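Local coordinates for protein alpha-1,2-Mannosidase (Trichoderma reesei, PDB 1HCU) that probably trims alpha-1,2-linked mannose residues from high-mannose N-glycans, as a calcium-dependent glycoside hydrolase of family 47, at residues A[108-113]-A[189-194]; A[183-188]-A[199-204]; A[250-255]-A[316-321]. All coordinates share one frame; numbering follows the deposited sequence.

In the fold
The three contacts join helices of the (alpha/alpha)7 barrel of family 47 mannosidases. Contacts 1 and 2 share helix 182-192 and lie 12 Å apart between centres; Leu110 of contact 1 also packs on the part of that helix used by contact 2, its CD2 3.4 Å from Glu184 O. Contact 3, 18 Å from contact 2 between centres, joins it through a probable hydrogen bond between Glu184 OE2 and Tyr250 OH. Contact 3 lies close to the bound calcium ion, about 7 Å from the side chain of Lys253. Among predicted active-site residues, the side chain of Glu393 is about 10 Å from that of Lys253, and that of Glu100 about 12 Å from that of Trp185.

Contact 1: residues A[108-113]-A[189-194]; sequences GLLSAY and SDLTGN
Leu191 reaches from the last turn of helix 182-192 into the angle between Leu110 and Tyr113 of helix 98-117, a small apolar junction between two helices of the (alpha/alpha)7 barrel of family 47 glycosidases. Its CD2 methyl lies 3.8 Å from Tyr113 CD2, while its CG comes equally near Tyr113 CE2, so the branch point and one methyl follow the same side of the phenol. The approach to the ring is oblique, and the two side chains run past one another in opposite directions. Tyr113 holds CG anti to its backbone N (chi1 -177°), which carries the ring out from helix 98-117 to Leu191. Leu110, one turn earlier on the same helix, adds a looser apolar contact, its CG 4.3 Å from Leu191 CD2. No hydrogen bond crosses between the segments, and only 116 Å² is buried, both sides summed.

Helix 127-144 packs behind this junction, with Ala137 against Leu110 and Leu134 against Tyr113, and Phe490 of strand 489-491 also touches Leu110. On the other helix, Asp190, next to Leu191, forms a salt bridge with Arg493 and accepts a hydrogen bond from Tyr257.

Beyond Leu191 the helix ends. Gly193 leaves helical geometry with a positive phi of 89°, and an ST turn at Thr192 brings the backbone N of Asn194 to Thr192 OG1. Ser189 ties the turn back to the helix: its OG donates to Asn194 O at 2.8 Å, standing 16° from the plane of that carbonyl.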
ATOM      1  N   GLY A 108       0.196  -9.982  -6.196  1.00 10.22           N
ATOM      2  CA  GLY A 108      -1.092 -10.321  -6.780  1.00 11.26           C
ATOM      3  C   GLY A 108      -1.249 -11.792  -7.124  1.00 11.28           C
ATOM      4  O   GLY A 108      -2.312 -12.370  -6.899  1.00 12.28           O
ATOM      5  N   LEU A 109      -0.192 -12.396  -7.668  1.00 12.14           N
ATOM      6  CA  LEU A 109      -0.210 -13.809  -8.056  1.00 12.93           C
ATOM      7  C   LEU A 109      -0.259 -14.702  -6.824  1.00 12.28           C
ATOM      8  O   LEU A 109      -0.991 -15.687  -6.793  1.00 13.44           O
ATOM      9  CB  LEU A 109       1.034 -14.150  -8.895  1.00 12.64           C
ATOM     10  CG  LEU A 109       1.154 -13.512 -10.289  1.00 15.44           C
ATOM     11  CD1 LEU A 109       2.603 -13.604 -10.801  1.00 13.48           C
ATOM     12  CD2 LEU A 109       0.190 -14.207 -11.249  1.00 13.28           C
ATOM     13  N   LEU A 110       0.523 -14.353  -5.809  1.00 13.16           N
ATOM     14  CA  LEU A 110       0.567 -15.134  -4.577  1.00 14.57           C
ATOM     15  C   LEU A 110      -0.715 -15.040  -3.745  1.00 13.68           C
ATOM     16  O   LEU A 110      -1.160 -16.042  -3.180  1.00 14.32           O
ATOM     17  CB  LEU A 110       1.776 -14.714  -3.731  1.00 18.49           C
ATOM     18  CG  LEU A 110       3.057 -15.563  -3.798  1.00 21.67           C
ATOM     19  CD1 LEU A 110       3.445 -15.884  -5.226  1.00 24.61           C
ATOM     20  CD2 LEU A 110       4.173 -14.801  -3.105  1.00 23.61           C
ATOM     21  N   SER A 111      -1.318 -13.857  -3.666  1.00 11.53           N
ATOM     22  CA  SER A 111      -2.547 -13.720  -2.888  1.00 11.80           C
ATOM     23  C   SER A 111      -3.664 -14.496  -3.582  1.00 12.77           C
ATOM     24  O   SER A 111      -4.443 -15.198  -2.933  1.00 12.19           O
ATOM     25  CB  SER A 111      -2.933 -12.242  -2.722  1.00 11.30           C
ATOM     26  OG  SER A 111      -3.189 -11.621  -3.969  1.00 12.33           O
ATOM     27  N   ALA A 112      -3.733 -14.383  -4.908  1.00 12.87           N
ATOM     28  CA  ALA A 112      -4.743 -15.105  -5.669  1.00 12.30           C
ATOM     29  C   ALA A 112      -4.524 -16.603  -5.470  1.00 12.78           C
ATOM     30  O   ALA A 112      -5.475 -17.364  -5.293  1.00 14.73           O
ATOM     31  CB  ALA A 112      -4.639 -14.756  -7.146  1.00 11.76           C
ATOM     32  N   TYR A 113      -3.267 -17.027  -5.487  1.00 11.69           N
ATOM     33  CA  TYR A 113      -2.968 -18.438  -5.302  1.00 12.91           C
ATOM     34  C   TYR A 113      -3.442 -18.917  -3.924  1.00 14.11           C
ATOM     35  O   TYR A 113      -4.124 -19.938  -3.819  1.00 14.90           O
ATOM     36  CB  TYR A 113      -1.468 -18.670  -5.468  1.00 13.47           C
ATOM     37  CG  TYR A 113      -1.054 -20.116  -5.372  1.00 14.29           C
ATOM     38  CD1 TYR A 113      -1.300 -21.015  -6.409  1.00 14.68           C
ATOM     39  CD2 TYR A 113      -0.410 -20.583  -4.233  1.00 15.37           C
ATOM     40  CE1 TYR A 113      -0.909 -22.351  -6.301  1.00 15.59           C
ATOM     41  CE2 TYR A 113      -0.023 -21.891  -4.113  1.00 14.81           C
ATOM     42  CZ  TYR A 113      -0.270 -22.775  -5.140  1.00 17.01           C
ATOM     43  OH  TYR A 113       0.107 -24.084  -4.961  1.00 18.13           O
ATOM     44  N   SER A 189       9.205 -18.721  -1.027  1.00 16.29           N
ATOM     45  CA  SER A 189      10.043 -19.836  -0.583  1.00 16.48           C
ATOM     46  C   SER A 189       9.199 -20.889   0.119  1.00 17.05           C
ATOM     47  O   SER A 189       9.388 -22.085  -0.082  1.00 17.08           O
ATOM     48  CB  SER A 189      11.128 -19.372   0.393  1.00 13.55           C
ATOM     49  OG  SER A 189      12.097 -18.568  -0.245  1.00 16.21           O
ATOM     50  N   ASP A 190       8.275 -20.440   0.957  1.00 17.19           N
ATOM     51  CA  ASP A 190       7.429 -21.372   1.684  1.00 19.18           C
ATOM     52  C   ASP A 190       6.511 -22.147   0.742  1.00 20.07           C
ATOM     53  O   ASP A 190       6.234 -23.323   0.963  1.00 20.91           O
ATOM     54  CB  ASP A 190       6.596 -20.626   2.729  1.00 18.33           C
ATOM     55  CG  ASP A 190       7.405 -20.241   3.956  1.00 19.70           C
ATOM     56  OD1 ASP A 190       6.831 -19.586   4.852  1.00 18.20           O
ATOM     57  OD2 ASP A 190       8.602 -20.596   4.027  1.00 19.22           O
ATOM     58  N   LEU A 191       6.051 -21.485  -0.313  1.00 20.65           N
ATOM     59  CA  LEU A 191       5.154 -22.108  -1.282  1.00 19.96           C
ATOM     60  C   LEU A 191       5.876 -23.026  -2.264  1.00 20.18           C
ATOM     61  O   LEU A 191       5.321 -24.040  -2.683  1.00 19.35           O
ATOM     62  CB  LEU A 191       4.404 -21.022  -2.051  1.00 20.27           C
ATOM     63  CG  LEU A 191       2.889 -20.915  -1.852  1.00 23.26           C
ATOM     64  CD1 LEU A 191       2.475 -21.434  -0.490  1.00 23.10           C
ATOM     65  CD2 LEU A 191       2.472 -19.458  -2.041  1.00 20.53           C
ATOM     66  N   THR A 192       7.112 -22.673  -2.616  1.00 19.11           N
ATOM     67  CA  THR A 192       7.908 -23.454  -3.569  1.00 20.17           C
ATOM     68  C   THR A 192       8.860 -24.465  -2.929  1.00 20.00           C
ATOM     69  O   THR A 192       9.237 -25.444  -3.556  1.00 21.25           O
ATOM     70  CB  THR A 192       8.796 -22.545  -4.452  1.00 20.00           C
ATOM     71  OG1 THR A 192       9.748 -21.869  -3.615  1.00 19.79           O
ATOM     72  CG2 THR A 192       7.956 -21.516  -5.204  1.00 17.34           C
ATOM     73  N   GLY A 193       9.274 -24.216  -1.694  1.00 19.93           N
ATOM     74  CA  GLY A 193      10.203 -25.125  -1.047  1.00 17.82           C
ATOM     75  C   GLY A 193      11.644 -24.736  -1.334  1.00 18.48           C
ATOM     76  O   GLY A 193      12.573 -25.402  -0.888  1.00 19.60           O
ATOM     77  N   ASN A 194      11.824 -23.662  -2.096  1.00 17.79           N
ATOM     78  CA  ASN A 194      13.150 -23.159  -2.443  1.00 16.51           C
ATOM     79  C   ASN A 194      13.471 -21.992  -1.496  1.00 16.32           C
ATOM     80  O   ASN A 194      12.935 -20.899  -1.645  1.00 13.66           O
ATOM     81  CB  ASN A 194      13.160 -22.676  -3.897  1.00 15.57           C
ATOM     82  CG  ASN A 194      14.512 -22.149  -4.326  1.00 16.30           C
ATOM     83  OD1 ASN A 194      15.435 -22.056  -3.522  1.00 17.95           O
ATOM     84  ND2 ASN A 194      14.635 -21.800  -5.603  1.00 20.07           N
TER

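Contact 2: residues A[183-188]-A[199-204]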
ATOM      1  N   LEU A 183       8.180  -9.943   2.686  1.00 14.29           N
ATOM      2  CA  LEU A 183       6.909 -10.647   2.817  1.00 13.75           C
ATOM      3  C   LEU A 183       6.636 -11.571   1.630  1.00 14.11           C
ATOM      4  O   LEU A 183       6.413 -12.768   1.806  1.00 13.97           O
ATOM      5  CB  LEU A 183       5.744  -9.657   2.935  1.00 14.10           C
ATOM      6  CG  LEU A 183       4.547 -10.042   3.820  1.00 15.55           C
ATOM      7  CD1 LEU A 183       3.324  -9.204   3.420  1.00 11.62           C
ATOM      8  CD2 LEU A 183       4.237 -11.511   3.696  1.00 13.00           C
ATOM      9  N   GLU A 184       6.657 -11.033   0.415  1.00 13.97           N
ATOM     10  CA  GLU A 184       6.345 -11.882  -0.727  1.00 15.39           C
ATOM     11  C   GLU A 184       7.409 -12.889  -1.127  1.00 14.79           C
ATOM     12  O   GLU A 184       7.084 -13.963  -1.627  1.00 15.62           O
ATOM     13  CB  GLU A 184       5.886 -11.056  -1.949  1.00 15.50           C
ATOM     14  CG  GLU A 184       6.426  -9.650  -2.125  1.00 17.16           C
ATOM     15  CD  GLU A 184       5.964  -8.673  -1.059  1.00 17.52           C
ATOM     16  OE1 GLU A 184       6.739  -8.431  -0.113  1.00 16.24           O
ATOM     17  OE2 GLU A 184       4.827  -8.151  -1.165  1.00 17.64           O
ATOM     18  N   TRP A 185       8.670 -12.564  -0.878  1.00 15.88           N
ATOM     19  CA  TRP A 185       9.758 -13.474  -1.209  1.00 14.74           C
ATOM     20  C   TRP A 185       9.832 -14.627  -0.199  1.00 14.41           C
ATOM     21  O   TRP A 185      10.179 -15.752  -0.559  1.00 12.60           O
ATOM     22  CB  TRP A 185      11.080 -12.698  -1.283  1.00 13.59           C
ATOM     23  CG  TRP A 185      11.208 -11.943  -2.585  1.00 15.45           C
ATOM     24  CD1 TRP A 185      10.401 -10.932  -3.037  1.00 12.89           C
ATOM     25  CD2 TRP A 185      12.144 -12.209  -3.635  1.00 14.48           C
ATOM     26  NE1 TRP A 185      10.776 -10.561  -4.307  1.00 15.32           N
ATOM     27  CE2 TRP A 185      11.843 -11.327  -4.700  1.00 14.12           C
ATOM     28  CE3 TRP A 185      13.207 -13.110  -3.782  1.00 14.49           C
ATOM     29  CZ2 TRP A 185      12.568 -11.322  -5.900  1.00 12.72           C
ATOM     30  CZ3 TRP A 185      13.931 -13.105  -4.979  1.00 12.95           C
ATOM     31  CH2 TRP A 185      13.606 -12.216  -6.019  1.00 10.82           C
ATOM     32  N   THR A 186       9.494 -14.354   1.059  1.00 13.17           N
ATOM     33  CA  THR A 186       9.500 -15.406   2.068  1.00 13.80           C
ATOM     34  C   THR A 186       8.302 -16.308   1.785  1.00 12.92           C
ATOM     35  O   THR A 186       8.387 -17.528   1.904  1.00 12.51           O
ATOM     36  CB  THR A 186       9.387 -14.837   3.508  1.00 14.28           C
ATOM     37  OG1 THR A 186      10.602 -14.155   3.850  1.00 16.57           O
ATOM     38  CG2 THR A 186       9.153 -15.960   4.511  1.00 11.43           C
ATOM     39  N   ARG A 187       7.194 -15.695   1.381  1.00 14.15           N
ATOM     40  CA  ARG A 187       5.976 -16.433   1.054  1.00 13.58           C
ATOM     41  C   ARG A 187       6.263 -17.368  -0.118  1.00 14.47           C
ATOM     42  O   ARG A 187       5.825 -18.514  -0.131  1.00 16.23           O
ATOM     43  CB  ARG A 187       4.842 -15.458   0.686  1.00 13.23           C
ATOM     44  CG  ARG A 187       3.481 -16.119   0.496  1.00 11.90           C
ATOM     45  CD  ARG A 187       3.104 -16.907   1.740  1.00 12.86           C
ATOM     46  NE  ARG A 187       1.941 -17.773   1.553  1.00 12.23           N
ATOM     47  CZ  ARG A 187       1.780 -18.945   2.166  1.00 14.11           C
ATOM     48  NH1 ARG A 187       2.718 -19.388   3.000  1.00 11.77           N
ATOM     49  NH2 ARG A 187       0.682 -19.670   1.963  1.00 11.03           N
ATOM     50  N   LEU A 188       7.010 -16.874  -1.100  1.00 15.12           N
ATOM     51  CA  LEU A 188       7.347 -17.680  -2.271  1.00 15.96           C
ATOM     52  C   LEU A 188       8.189 -18.914  -1.873  1.00 17.20           C
ATOM     53  O   LEU A 188       7.915 -20.023  -2.329  1.00 17.58           O
ATOM     54  CB  LEU A 188       8.098 -16.818  -3.305  1.00 11.55           C
ATOM     55  CG  LEU A 188       8.399 -17.458  -4.669  1.00  9.61           C
ATOM     56  CD1 LEU A 188       7.100 -17.846  -5.347  1.00  6.99           C
ATOM     57  CD2 LEU A 188       9.182 -16.499  -5.537  1.00  7.13           C
ATOM     58  N   GLN A 199      15.998 -16.105   1.697  1.00 14.77           N
ATOM     59  CA  GLN A 199      17.375 -15.805   2.079  1.00 17.99           C
ATOM     60  C   GLN A 199      17.855 -14.476   1.503  1.00 17.24           C
ATOM     61  O   GLN A 199      18.472 -13.666   2.191  1.00 16.83           O
ATOM     62  CB  GLN A 199      18.308 -16.933   1.617  1.00 21.19           C
ATOM     63  CG  GLN A 199      18.189 -18.195   2.460  1.00 25.65           C
ATOM     64  CD  GLN A 199      18.855 -19.413   1.824  1.00 30.50           C
ATOM     65  OE1 GLN A 199      18.937 -20.477   2.443  1.00 31.44           O
ATOM     66  NE2 GLN A 199      19.324 -19.264   0.584  1.00 30.82           N
ATOM     67  N   LEU A 200      17.559 -14.268   0.228  1.00 17.54           N
ATOM     68  CA  LEU A 200      17.943 -13.058  -0.470  1.00 16.08           C
ATOM     69  C   LEU A 200      17.279 -11.817   0.109  1.00 14.70           C
ATOM     70  O   LEU A 200      17.948 -10.836   0.423  1.00 15.85           O
ATOM     71  CB  LEU A 200      17.586 -13.193  -1.953  1.00 16.59           C
ATOM     72  CG  LEU A 200      18.694 -13.545  -2.955  1.00 19.39           C
ATOM     73  CD1 LEU A 200      19.894 -14.175  -2.255  1.00 18.30           C
ATOM     74  CD2 LEU A 200      18.117 -14.459  -4.027  1.00 13.68           C
ATOM     75  N   ALA A 201      15.963 -11.863   0.248  1.00 13.49           N
ATOM     76  CA  ALA A 201      15.214 -10.725   0.765  1.00 14.34           C
ATOM     77  C   ALA A 201      15.603 -10.375   2.195  1.00 13.48           C
ATOM     78  O   ALA A 201      15.781  -9.201   2.541  1.00 13.27           O
ATOM     79  CB  ALA A 201      13.717 -11.016   0.696  1.00 15.26           C
ATOM     80  N   GLN A 202      15.726 -11.404   3.021  1.00 12.15           N
ATOM     81  CA  GLN A 202      16.080 -11.233   4.421  1.00 12.00           C
ATOM     82  C   GLN A 202      17.489 -10.702   4.637  1.00 11.10           C
ATOM     83  O   GLN A 202      17.752 -10.007   5.623  1.00  9.56           O
ATOM     84  CB  GLN A 202      15.887 -12.558   5.154  1.00  9.96           C
ATOM     85  CG  GLN A 202      14.423 -12.948   5.208  1.00 11.13           C
ATOM     86  CD  GLN A 202      14.192 -14.285   5.856  1.00 10.55           C
ATOM     87  OE1 GLN A 202      13.112 -14.856   5.743  1.00 11.78           O
ATOM     88  NE2 GLN A 202      15.201 -14.796   6.542  1.00 10.19           N
ATOM     89  N   LYS A 203      18.393 -11.025   3.721  1.00 11.45           N
ATOM     90  CA  LYS A 203      19.761 -10.546   3.844  1.00 12.39           C
ATOM     91  C   LYS A 203      19.759  -9.048   3.597  1.00 10.55           C
ATOM     92  O   LYS A 203      20.365  -8.284   4.349  1.00 10.96           O
ATOM     93  CB  LYS A 203      20.685 -11.240   2.834  1.00 15.39           C
ATOM     94  CG  LYS A 203      22.137 -10.757   2.910  1.00 20.08           C
ATOM     95  CD  LYS A 203      23.091 -11.666   2.137  1.00 22.54           C
ATOM     96  CE  LYS A 203      24.544 -11.297   2.409  1.00 23.86           C
ATOM     97  NZ  LYS A 203      25.502 -12.179   1.671  1.00 27.58           N
ATOM     98  N   GLY A 204      19.070  -8.623   2.545  1.00  8.23           N
ATOM     99  CA  GLY A 204      19.016  -7.204   2.256  1.00  8.48           C
ATOM    100  C   GLY A 204      18.350  -6.458   3.395  1.00  9.40           C
ATOM    101  O   GLY A 204      18.711  -5.322   3.697  1.00  8.97           O
TER
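Trp185 and Ala201 bring helices 182-192 and 196-209 together where their backbones are nearest, in a helical hairpin whose two arms are joined by a short turn. Their CA atoms are 6.4 Å apart, a close approach that the small alanine allows. Taken in order along 199-204, the contact begins with Leu200, whose CB points toward the facing helix without close contact, and which packs on Phe148.

Ala201 follows at the centre, its CB directed at the facing helix and 3.7 Å from Trp185 CB. The meeting is therefore methyl to methylene at the base of the tryptophan, and the methyl stands obliquely to the indole. With CG anti to its carbonyl carbon (chi1 -78°), Trp185 turns the indole past Ala201 toward helices 98-117 and 127-144, where it touches Leu106 and Leu144, and Phe148 meets it edge-to-face.

Gln202 comes next. Its chain is extended beyond CG and crosses the Thr186 side chain at about a right angle, bringing OE1 within 3.2 Å of Thr186 OG1. No hydrogen bond is made there: the hydroxyl bonds instead to Val182 O, one turn back in its own helix. The contact thus passes from an apolar centre at Ala201 to a polar margin at Gln202, which rests on Phe262 as well.

Helix 182-192 is covered on several flanks: helix 196-209 lies against Trp185 and Thr186, helix 98-117 meets Glu184 and Arg187, helix 127-144 receives Leu188, and helix 245-257 packs on Leu183 through Tyr250 and Met254.

Contact 3: residues A[250-255]-A[316-321]; sequences YLIKMY and FILGGI
Ile252 and Lys253 of helix 245-257 meet Leu318 and Gly319 of helix 312-323 in a buried, almost wholly apolar interface between two helices of the (alpha/alpha)7 barrel. The short helical segments run in broadly the same direction, their axes 9.9 Å apart at closest approach and inclined at 31°.

The apolar contacts are of two sorts. In the first, a side chain rests on backbone: Ile252 places CG1 3.8 Å from Gly319 CA, and its CD1 lies just farther from the same atom. Having no side chain, Gly319 presents its CA directly, and here the CA atoms of the two helices come nearest, 6.3 Å apart for Ile252 and Gly319. Ile252 has CG1 anti to the backbone N (chi1 -173°), which sends the longer branch onto the glycine and leaves CG2 to face Leu318. The second sort is side chain against side chain. Leu318 lays its CD2 methyl across the aliphatic part of Lys253, 3.8 Å from Lys253 CG and 4.0 Å from Lys253 CE, the two chains crossing at about a right angle. The same methyl makes a more distant contact with Ile252 CG2, at 4.5 Å.

No hydrogen bond links the two segments. The polar end of Lys253 is satisfied elsewhere: the extended chain carries NZ beyond Leu318 to a salt bridge with Glu249 and a hydrogen bond to Phe483 O. Its side chain comes within about 7 Å of the calcium ion and about 6 Å of the side chain of Thr485, a calcium-binding residue of this enzyme, so the interface lies close to the metal site.

Around the pair, Trp269 of helix 263-280 touches Ile252, Tyr400 of helix 393-405 packs on Leu318, and helix 182-192 lies against Tyr250 and Met254.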
ATOM      1  N   TYR A 250       6.035  -3.519   6.866  1.00  9.49           N
ATOM      2  CA  TYR A 250       6.371  -4.937   6.769  1.00 11.38           C
ATOM      3  C   TYR A 250       7.039  -5.515   8.010  1.00 10.82           C
ATOM      4  O   TYR A 250       7.044  -6.727   8.209  1.00 12.02           O
ATOM      5  CB  TYR A 250       7.241  -5.209   5.532  1.00 13.58           C
ATOM      6  CG  TYR A 250       6.452  -5.429   4.248  1.00 16.43           C
ATOM      7  CD1 TYR A 250       7.094  -5.812   3.063  1.00 19.58           C
ATOM      8  CD2 TYR A 250       5.076  -5.219   4.205  1.00 19.30           C
ATOM      9  CE1 TYR A 250       6.380  -5.969   1.865  1.00 19.49           C
ATOM     10  CE2 TYR A 250       4.353  -5.376   3.010  1.00 20.46           C
ATOM     11  CZ  TYR A 250       5.008  -5.743   1.850  1.00 18.02           C
ATOM     12  OH  TYR A 250       4.291  -5.837   0.681  1.00 13.65           O
ATOM     13  N   LEU A 251       7.593  -4.648   8.847  1.00  9.66           N
ATOM     14  CA  LEU A 251       8.237  -5.092  10.069  1.00  9.75           C
ATOM     15  C   LEU A 251       7.234  -5.823  10.963  1.00 11.17           C
ATOM     16  O   LEU A 251       7.481  -6.953  11.400  1.00 10.38           O
ATOM     17  CB  LEU A 251       8.813  -3.893  10.811  1.00  9.69           C
ATOM     18  CG  LEU A 251      10.329  -3.741  10.976  1.00  9.73           C
ATOM     19  CD1 LEU A 251      11.108  -4.226   9.786  1.00  8.98           C
ATOM     20  CD2 LEU A 251      10.597  -2.274  11.232  1.00  7.27           C
ATOM     21  N   ILE A 252       6.099  -5.186  11.227  1.00 10.99           N
ATOM     22  CA  ILE A 252       5.081  -5.800  12.069  1.00 10.60           C
ATOM     23  C   ILE A 252       4.313  -6.875  11.294  1.00 11.12           C
ATOM     24  O   ILE A 252       3.840  -7.851  11.883  1.00 11.10           O
ATOM     25  CB  ILE A 252       4.089  -4.739  12.610  1.00 10.27           C
ATOM     26  CG1 ILE A 252       3.139  -5.363  13.637  1.00  8.92           C
ATOM     27  CG2 ILE A 252       3.311  -4.132  11.462  1.00  9.38           C
ATOM     28  CD1 ILE A 252       3.821  -5.866  14.889  1.00  7.59           C
ATOM     29  N   LYS A 253       4.197  -6.714   9.979  1.00 10.37           N
ATOM     30  CA  LYS A 253       3.472  -7.704   9.191  1.00 12.27           C
ATOM     31  C   LYS A 253       4.199  -9.044   9.110  1.00 12.02           C
ATOM     32  O   LYS A 253       3.564 -10.093   8.995  1.00 15.49           O
ATOM     33  CB  LYS A 253       3.152  -7.161   7.794  1.00 10.97           C
ATOM     34  CG  LYS A 253       2.016  -6.140   7.820  1.00 12.20           C
ATOM     35  CD  LYS A 253       1.535  -5.758   6.429  1.00 11.09           C
ATOM     36  CE  LYS A 253       0.337  -4.817   6.503  1.00 10.59           C
ATOM     37  NZ  LYS A 253      -0.163  -4.451   5.139  1.00 11.00           N
ATOM     38  N   MET A 254       5.525  -9.006   9.186  1.00 10.79           N
ATOM     39  CA  MET A 254       6.330 -10.220   9.160  1.00  8.42           C
ATOM     40  C   MET A 254       6.100 -10.951  10.475  1.00  8.82           C
ATOM     41  O   MET A 254       6.143 -12.184  10.533  1.00  8.77           O
ATOM     42  CB  MET A 254       7.824  -9.887   9.015  1.00  8.23           C
ATOM     43  CG  MET A 254       8.254  -9.471   7.618  1.00  8.66           C
ATOM     44  SD  MET A 254       7.588 -10.593   6.342  1.00 14.99           S
ATOM     45  CE  MET A 254       8.626 -12.018   6.555  1.00 13.50           C
ATOM     46  N   TYR A 255       5.845 -10.186  11.535  1.00  9.38           N
ATOM     47  CA  TYR A 255       5.598 -10.778  12.849  1.00 10.44           C
ATOM     48  C   TYR A 255       4.282 -11.542  12.837  1.00 11.21           C
ATOM     49  O   TYR A 255       4.119 -12.522  13.566  1.00 11.68           O
ATOM     50  CB  TYR A 255       5.552  -9.696  13.927  1.00  9.42           C
ATOM     51  CG  TYR A 255       5.288 -10.219  15.323  1.00  9.76           C
ATOM     52  CD1 TYR A 255       6.236 -10.992  16.002  1.00  9.41           C
ATOM     53  CD2 TYR A 255       4.102  -9.909  15.980  1.00 10.64           C
ATOM     54  CE1 TYR A 255       6.003 -11.436  17.310  1.00  7.23           C
ATOM     55  CE2 TYR A 255       3.859 -10.344  17.280  1.00 11.41           C
ATOM     56  CZ  TYR A 255       4.807 -11.102  17.939  1.00 11.53           C
ATOM     57  OH  TYR A 255       4.539 -11.509  19.233  1.00 16.05           O
ATOM     58  N   PHE A 316      -0.540   1.026  12.972  1.00  8.45           N
ATOM     59  CA  PHE A 316      -0.451   1.080  14.431  1.00  9.88           C
ATOM     60  C   PHE A 316      -1.528   0.197  15.050  1.00  9.16           C
ATOM     61  O   PHE A 316      -1.294  -0.471  16.061  1.00  9.24           O
ATOM     62  CB  PHE A 316      -0.610   2.520  14.947  1.00 10.49           C
ATOM     63  CG  PHE A 316       0.690   3.270  15.050  1.00 11.45           C
ATOM     64  CD1 PHE A 316       1.267   3.858  13.928  1.00 10.03           C
ATOM     65  CD2 PHE A 316       1.363   3.339  16.265  1.00 11.43           C
ATOM     66  CE1 PHE A 316       2.495   4.502  14.015  1.00 11.50           C
ATOM     67  CE2 PHE A 316       2.598   3.985  16.367  1.00 10.89           C
ATOM     68  CZ  PHE A 316       3.166   4.567  15.237  1.00 12.42           C
ATOM     69  N   ILE A 317      -2.706   0.208  14.430  1.00  9.05           N
ATOM     70  CA  ILE A 317      -3.825  -0.605  14.880  1.00  7.80           C
ATOM     71  C   ILE A 317      -3.426  -2.066  14.754  1.00  9.22           C
ATOM     72  O   ILE A 317      -3.572  -2.832  15.716  1.00 10.04           O
ATOM     73  CB  ILE A 317      -5.104  -0.330  14.036  1.00  7.43           C
ATOM     74  CG1 ILE A 317      -5.693   1.025  14.427  1.00  6.25           C
ATOM     75  CG2 ILE A 317      -6.131  -1.434  14.246  1.00  8.57           C
ATOM     76  CD1 ILE A 317      -6.759   1.530  13.490  1.00  2.87           C
ATOM     77  N   LEU A 318      -2.904  -2.452  13.588  1.00  7.49           N
ATOM     78  CA  LEU A 318      -2.481  -3.837  13.386  1.00  8.28           C
ATOM     79  C   LEU A 318      -1.504  -4.260  14.473  1.00 10.15           C
ATOM     80  O   LEU A 318      -1.643  -5.335  15.066  1.00 12.65           O
ATOM     81  CB  LEU A 318      -1.822  -4.015  12.027  1.00  7.60           C
ATOM     82  CG  LEU A 318      -1.276  -5.420  11.754  1.00  8.00           C
ATOM     83  CD1 LEU A 318      -2.355  -6.478  12.009  1.00  7.87           C
ATOM     84  CD2 LEU A 318      -0.797  -5.487  10.322  1.00  6.92           C
ATOM     85  N   GLY A 319      -0.517  -3.402  14.729  1.00 10.70           N
ATOM     86  CA  GLY A 319       0.477  -3.673  15.755  1.00 11.32           C
ATOM     87  C   GLY A 319      -0.151  -3.813  17.129  1.00 10.67           C
ATOM     88  O   GLY A 319       0.269  -4.647  17.917  1.00 10.84           O
ATOM     89  N   GLY A 320      -1.160  -2.993  17.412  1.00 12.54           N
ATOM     90  CA  GLY A 320      -1.840  -3.055  18.697  1.00 13.28           C
ATOM     91  C   GLY A 320      -2.596  -4.363  18.874  1.00 12.88           C
ATOM     92  O   GLY A 320      -2.704  -4.885  19.984  1.00 13.21           O
ATOM     93  N   ILE A 321      -3.128  -4.893  17.777  1.00 13.38           N
ATOM     94  CA  ILE A 321      -3.855  -6.158  17.818  1.00 12.34           C
ATOM     95  C   ILE A 321      -2.865  -7.287  18.102  1.00 12.96           C
ATOM     96  O   ILE A 321      -3.000  -8.002  19.086  1.00 13.55           O
ATOM     97  CB  ILE A 321      -4.556  -6.444  16.470  1.00 10.84           C
ATOM     98  CG1 ILE A 321      -5.652  -5.415  16.228  1.00 11.24           C
ATOM     99  CG2 ILE A 321      -5.169  -7.840  16.470  1.00  9.98           C
ATOM    100  CD1 ILE A 321      -6.301  -5.553  14.886  1.00  6.90           C
TER